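Local coordinates for protein iron superoxide dismutase (Trypanosoma cruzi, PDB 2GPC) that probably catalyses the dismutation of superoxide to oxygen and hydrogen peroxide at a mononuclear iron centre, at residues K21-L26 against Y167-N172; Q71-T76 against A144-T149. All coordinates share one frame; numbering follows the deposited sequence.

Contact 1. Residues K21-L26 against Y167-N172; sequences KQQVTL and YVDYKN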
loop_
_atom_site.group_PDB
_atom_site.type_symbol
_atom_site.label_atom_id
_atom_site.label_comp_id
_atom_site.label_asym_id
_atom_site.label_seq_id
_atom_site.Cartn_x
_atom_site.Cartn_y
_atom_site.Cartn_z
ATOM N N LYS A 21 9.071 -19.370 4.626
ATOM C CA LYS A 21 10.421 -18.958 4.255
ATOM C C LYS A 21 10.407 -17.967 3.095
ATOM O O LYS A 21 11.125 -16.966 3.126
ATOM C CB LYS A 21 11.298 -20.162 3.906
ATOM C CG LYS A 21 12.775 -19.819 3.784
ATOM C CD LYS A 21 13.631 -21.062 3.555
ATOM C CE LYS A 21 15.113 -20.746 3.679
ATOM N NZ LYS A 21 15.966 -21.847 3.152
ATOM N N GLN A 22 9.584 -18.232 2.083
ATOM C CA GLN A 22 9.548 -17.385 0.896
ATOM C C GLN A 22 8.956 -15.997 1.201
ATOM O O GLN A 22 9.526 -14.996 0.788
ATOM C CB GLN A 22 8.823 -18.100 -0.259
ATOM C CG GLN A 22 8.587 -17.268 -1.509
ATOM C CD GLN A 22 9.857 -16.934 -2.285
ATOM O OE1 GLN A 22 10.974 -17.287 -1.883
ATOM N NE2 GLN A 22 9.679 -16.271 -3.418
ATOM N N GLN A 23 7.852 -15.941 1.950
ATOM C CA GLN A 23 7.241 -14.666 2.349
ATOM C C GLN A 23 8.217 -13.824 3.164
ATOM O O GLN A 23 8.343 -12.614 2.959
ATOM C CB GLN A 23 5.963 -14.918 3.162
ATOM C CG GLN A 23 5.300 -13.695 3.766
ATOM C CD GLN A 23 4.713 -12.767 2.727
ATOM O OE1 GLN A 23 3.575 -12.945 2.312
ATOM N NE2 GLN A 23 5.490 -11.776 2.300
ATOM N N VAL A 24 8.886 -14.470 4.107
ATOM C CA VAL A 24 9.819 -13.791 4.987
ATOM C C VAL A 24 11.057 -13.352 4.210
ATOM O O VAL A 24 11.534 -12.243 4.397
ATOM C CB VAL A 24 10.208 -14.683 6.186
ATOM C CG1 VAL A 24 11.428 -14.121 6.923
ATOM C CG2 VAL A 24 9.021 -14.830 7.129
ATOM N N THR A 25 11.548 -14.211 3.324
ATOM C CA THR A 25 12.756 -13.924 2.539
ATOM C C THR A 25 12.596 -12.711 1.634
ATOM O O THR A 25 13.461 -11.841 1.602
ATOM C CB THR A 25 13.170 -15.157 1.704
ATOM O OG1 THR A 25 13.589 -16.202 2.591
ATOM C CG2 THR A 25 14.404 -14.870 0.863
ATOM N N LEU A 26 11.503 -12.663 0.882
ATOM C CA LEU A 26 11.213 -11.504 0.046
ATOM C C LEU A 26 11.085 -10.258 0.908
ATOM O O LEU A 26 11.667 -9.219 0.605
ATOM C CB LEU A 26 9.931 -11.715 -0.766
ATOM C CG LEU A 26 10.025 -12.708 -1.924
ATOM C CD1 LEU A 26 8.627 -13.081 -2.346
ATOM C CD2 LEU A 26 10.819 -12.158 -3.106
ATOM N N TYR A 167 1.116 -10.812 1.116
ATOM C CA TYR A 167 0.465 -11.194 -0.141
ATOM C C TYR A 167 0.948 -12.549 -0.667
ATOM O O TYR A 167 0.196 -13.284 -1.306
ATOM C CB TYR A 167 0.620 -10.120 -1.222
ATOM C CG TYR A 167 -0.652 -10.000 -2.028
ATOM C CD1 TYR A 167 -1.727 -9.256 -1.550
ATOM C CD2 TYR A 167 -0.808 -10.694 -3.222
ATOM C CE1 TYR A 167 -2.906 -9.165 -2.252
ATOM C CE2 TYR A 167 -1.992 -10.615 -3.942
ATOM C CZ TYR A 167 -3.042 -9.854 -3.447
ATOM O OH TYR A 167 -4.219 -9.761 -4.134
ATOM N N VAL A 168 2.205 -12.874 -0.387
ATOM C CA VAL A 168 2.791 -14.129 -0.835
ATOM C C VAL A 168 2.047 -15.323 -0.239
ATOM O O VAL A 168 1.700 -16.270 -0.957
ATOM C CB VAL A 168 4.301 -14.182 -0.493
ATOM C CG1 VAL A 168 4.921 -15.501 -0.921
ATOM C CG2 VAL A 168 5.016 -12.989 -1.115
ATOM N N ASP A 169 1.757 -15.265 1.060
ATOM C CA ASP A 169 1.133 -16.399 1.745
ATOM C C ASP A 169 -0.394 -16.311 1.790
ATOM O O ASP A 169 -1.071 -17.344 1.794
ATOM C CB ASP A 169 1.623 -16.485 3.188
ATOM C CG ASP A 169 2.996 -17.082 3.319
ATOM O OD1 ASP A 169 3.666 -17.397 2.299
ATOM O OD2 ASP A 169 3.486 -17.288 4.444
ATOM N N TYR A 170 -0.919 -15.090 1.850
ATOM C CA TYR A 170 -2.323 -14.853 2.184
ATOM C C TYR A 170 -3.103 -14.172 1.062
ATOM O O TYR A 170 -4.320 -14.072 1.139
ATOM C CB TYR A 170 -2.416 -14.031 3.486
ATOM C CG TYR A 170 -1.951 -14.837 4.663
ATOM C CD1 TYR A 170 -2.848 -15.635 5.378
ATOM C CD2 TYR A 170 -0.609 -14.866 5.020
ATOM C CE1 TYR A 170 -2.419 -16.416 6.434
ATOM C CE2 TYR A 170 -0.168 -15.648 6.074
ATOM C CZ TYR A 170 -1.084 -16.422 6.775
ATOM O OH TYR A 170 -0.661 -17.212 7.808
ATOM N N LYS A 171 -2.398 -13.742 0.019
ATOM C CA LYS A 171 -2.976 -12.909 -1.034
ATOM C C LYS A 171 -3.771 -11.764 -0.388
ATOM O O LYS A 171 -3.248 -11.068 0.467
ATOM C CB LYS A 171 -3.803 -13.768 -2.012
ATOM C CG LYS A 171 -2.972 -14.799 -2.796
ATOM C CD LYS A 171 -3.507 -16.218 -2.646
ATOM C CE LYS A 171 -2.661 -17.236 -3.421
ATOM N NZ LYS A 171 -2.466 -18.483 -2.617
ATOM N N ASN A 172 -5.025 -11.570 -0.784
ATOM C CA ASN A 172 -5.861 -10.466 -0.277
ATOM C C ASN A 172 -6.351 -10.617 1.164
ATOM O O ASN A 172 -6.908 -9.673 1.723
ATOM C CB ASN A 172 -7.105 -10.322 -1.153
ATOM C CG ASN A 172 -7.978 -11.564 -1.111
ATOM O OD1 ASN A 172 -9.026 -11.603 -0.445
ATOM N ND2 ASN A 172 -7.538 -12.592 -1.804
#
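The flat amide of Gln23 has Val168 lying over one of its faces. Val168 CB sits 3.5 Å from Gln23 CD, and Val168 CG2 is 3.7 Å from Gln23 NE2 on the same face. The carboxylate of Asp169 is met over one face by the base of the same glutamine, with Gln23 CB 3.7 Å from Asp169 CG. Amide and carboxylate planes stand 67° apart, so the two groups do not stack. The ring of Tyr167 turns away from helix 21-44, and the backbone of Lys171 lies over the rim of one of its faces.

Gln23 carries most of the contact. Its chain starts extended and then bends at chi2 (68°), which lays the amide across Val168. Gln23 OE1 accepts from Asp169 N at 3.2 Å, with an N-H...O angle of 148°. The donor is tilted from the carbonyl plane. Val168 N is also close to Gln23 OE1, at 3.0 Å. Gln23 NE2 makes a weak hydrogen bond to the carbonyl oxygen of the iron ligand His164.

The methyls of Val168 are met by two more side chains of helix 21-44. Leu26 CD1 meets Val168 CG2 at 3.8 Å, and Gln22 CG approaches Val168 CG1 at 4.1 Å. Ser20 OG is hydrogen-bonded to both Asp169 OD1 and Gln23 N, so it ties the acid to the start of the long helix.

Tyr167 OH is hydrogen-bonded to His31 NE2 of the second subunit. The short helix ends at Tyr170, and Lys171 follows it with positive phi. The whole joins the start of helix 21-44, in the alpha-hairpin domain, to the short helix that follows His164, at the dimer interface of the iron/manganese superoxide dismutase fold.

Contact 2. Residues Q71-T76 against A144-T149; sequences QIFNHT and AGCPLT. With FE2 (Fe (II) ion), chain C.
Phe73 holds CG anti to its backbone N (chi1 175°), which carries its ring out to Cys146 and Leu148. Asn74 takes a different turn, with CG beside its N (chi1 -66°), and its amide reaches the loop backbone. Leu148 CD1 sits over one face of the Phe73 ring, 4.0 Å from the centroid, in a CH-pi contact. Cys146 SG approaches the ring obliquely, 3.7 Å from Phe73 CD2. Asn74 ND2 donates to Gly145 O at 3.2 Å, from above the carbonyl plane, and only weakly to Ala144 O. Here helix 63-80 of the alpha-hairpin domain meets the loop between two strands of the C-terminal domain's antiparallel sheet, beside the iron site of the superoxide dismutase fold. Gln71 leans on Ala144, with OE1 3.4 Å from Ala144 CA. Trp124 NE1 donates to Gln71 OE1. Gln71 NE2 bonds to Tyr35 OH and weakly to the water on the iron, as the outer-sphere glutamine does in related iron enzymes. His75 NE2 binds the iron at 2.1 Å. Its ND1 donates to Gln71 O at 2.6 Å, near the imidazole plane; together with the iron bond, this helps to fix the ring's rotation.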
loop_
_atom_site.group_PDB
_atom_site.type_symbol
_atom_site.label_atom_id
_atom_site.label_comp_id
_atom_site.label_asym_id
_atom_site.label_seq_id
_atom_site.Cartn_x
_atom_site.Cartn_y
_atom_site.Cartn_z
ATOM N N GLN A 71 11.155 3.090 7.707
ATOM C CA GLN A 71 10.829 1.742 7.264
ATOM C C GLN A 71 11.849 0.746 7.801
ATOM O O GLN A 71 11.500 -0.373 8.129
ATOM C CB GLN A 71 10.736 1.640 5.743
ATOM C CG GLN A 71 9.460 2.248 5.152
ATOM C CD GLN A 71 8.210 1.476 5.521
ATOM O OE1 GLN A 71 7.681 1.654 6.608
ATOM N NE2 GLN A 71 7.737 0.617 4.617
ATOM N N ILE A 72 13.103 1.167 7.904
ATOM C CA ILE A 72 14.140 0.335 8.497
ATOM C C ILE A 72 13.856 0.051 9.976
ATOM O O ILE A 72 13.924 -1.096 10.420
ATOM C CB ILE A 72 15.531 0.987 8.294
ATOM C CG1 ILE A 72 15.928 0.893 6.813
ATOM C CG2 ILE A 72 16.585 0.304 9.153
ATOM C CD1 ILE A 72 17.097 1.779 6.419
ATOM N N PHE A 73 13.551 1.096 10.738
ATOM C CA PHE A 73 13.199 0.933 12.152
ATOM C C PHE A 73 11.939 0.072 12.316
ATOM O O PHE A 73 11.927 -0.869 13.125
ATOM C CB PHE A 73 13.009 2.305 12.808
ATOM C CG PHE A 73 12.528 2.241 14.227
ATOM C CD1 PHE A 73 13.432 2.308 15.288
ATOM C CD2 PHE A 73 11.182 2.097 14.509
ATOM C CE1 PHE A 73 12.983 2.246 16.605
ATOM C CE2 PHE A 73 10.730 2.039 15.807
ATOM C CZ PHE A 73 11.642 2.110 16.868
ATOM N N ASN A 74 10.892 0.374 11.542
ATOM C CA ASN A 74 9.600 -0.317 11.694
ATOM C C ASN A 74 9.737 -1.816 11.395
ATOM O O ASN A 74 9.152 -2.637 12.088
ATOM C CB ASN A 74 8.513 0.283 10.782
ATOM C CG ASN A 74 8.139 1.711 11.153
ATOM O OD1 ASN A 74 8.404 2.159 12.253
ATOM N ND2 ASN A 74 7.506 2.430 10.216
ATOM N N HIS A 75 10.523 -2.167 10.381
ATOM C CA HIS A 75 10.686 -3.570 9.992
ATOM C C HIS A 75 11.460 -4.337 11.051
ATOM O O HIS A 75 11.076 -5.437 11.416
ATOM C CB HIS A 75 11.345 -3.706 8.608
ATOM C CG HIS A 75 10.381 -3.496 7.491
ATOM N ND1 HIS A 75 9.990 -2.240 7.083
ATOM C CD2 HIS A 75 9.671 -4.374 6.747
ATOM C CE1 HIS A 75 9.096 -2.352 6.121
ATOM N NE2 HIS A 75 8.887 -3.635 5.889
ATOM N N THR A 76 12.529 -3.745 11.567
ATOM C CA THR A 76 13.290 -4.387 12.647
ATOM C C THR A 76 12.399 -4.620 13.865
ATOM O O THR A 76 12.416 -5.699 14.452
ATOM C CB THR A 76 14.555 -3.577 13.000
ATOM O OG1 THR A 76 15.526 -3.718 11.952
ATOM C CG2 THR A 76 15.266 -4.164 14.227
ATOM N N ALA A 144 5.096 5.002 5.971
ATOM C CA ALA A 144 6.295 4.791 6.787
ATOM C C ALA A 144 6.184 5.467 8.146
ATOM O O ALA A 144 7.146 5.491 8.899
ATOM C CB ALA A 144 7.539 5.287 6.049
ATOM N N GLY A 145 5.003 6.003 8.458
ATOM C CA GLY A 145 4.726 6.601 9.744
ATOM C C GLY A 145 5.321 5.778 10.873
ATOM O O GLY A 145 5.229 4.542 10.897
ATOM N N CYS A 146 5.935 6.485 11.810
ATOM C CA CYS A 146 6.673 5.877 12.899
ATOM C C CYS A 146 6.330 6.588 14.218
ATOM O O CYS A 146 6.374 7.809 14.271
ATOM C CB CYS A 146 8.161 5.993 12.609
ATOM S SG CYS A 146 9.213 5.148 13.812
ATOM N N PRO A 147 5.994 5.838 15.271
ATOM C CA PRO A 147 5.653 6.440 16.571
ATOM C C PRO A 147 6.751 7.332 17.140
ATOM O O PRO A 147 6.397 8.233 17.881
ATOM C CB PRO A 147 5.429 5.227 17.493
ATOM C CG PRO A 147 5.212 4.078 16.586
ATOM C CD PRO A 147 5.900 4.368 15.307
ATOM N N LEU A 148 8.024 7.114 16.790
ATOM C CA LEU A 148 9.116 7.985 17.255
ATOM C C LEU A 148 8.936 9.490 16.950
ATOM O O LEU A 148 9.554 10.323 17.611
ATOM C CB LEU A 148 10.477 7.515 16.716
ATOM C CG LEU A 148 10.920 6.091 17.096
ATOM C CD1 LEU A 148 12.402 5.908 16.829
ATOM C CD2 LEU A 148 10.586 5.732 18.534
ATOM N N THR A 149 8.105 9.849 15.972
ATOM C CA THR A 149 7.831 11.274 15.713
ATOM C C THR A 149 6.895 11.884 16.761
ATOM O O THR A 149 6.730 13.099 16.807
ATOM C CB THR A 149 7.246 11.515 14.290
ATOM O OG1 THR A 149 6.034 10.771 14.112
ATOM C CG2 THR A 149 8.189 10.999 13.204
HETATM FE FE FE2 C . 7.085 -4.404 5.122
HETATM O O HOH W 1 6.210 -2.315 5.236
#

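From the N terminus, the chain first passes 21-26, the opening turns of helix 21-44. It returns along helix 63-80, which holds 71-76, and enters the C-terminal domain. The loop at 144-149, between strands 135-142 and 153-160, then comes back to 71-76 and closes contact 2. Later, 167-172 reaches 21-26 and closes contact 1. The smaller loop lies wholly within the larger one, and the two do not cross. Their centres are 21 Å apart, with nearest atoms about 8 Å apart. Each ties the alpha-hairpin domain to the C-terminal domain, and both touch the second subunit. Iron ligands His27, His75, Asp160 and His164 lie in or between these segments.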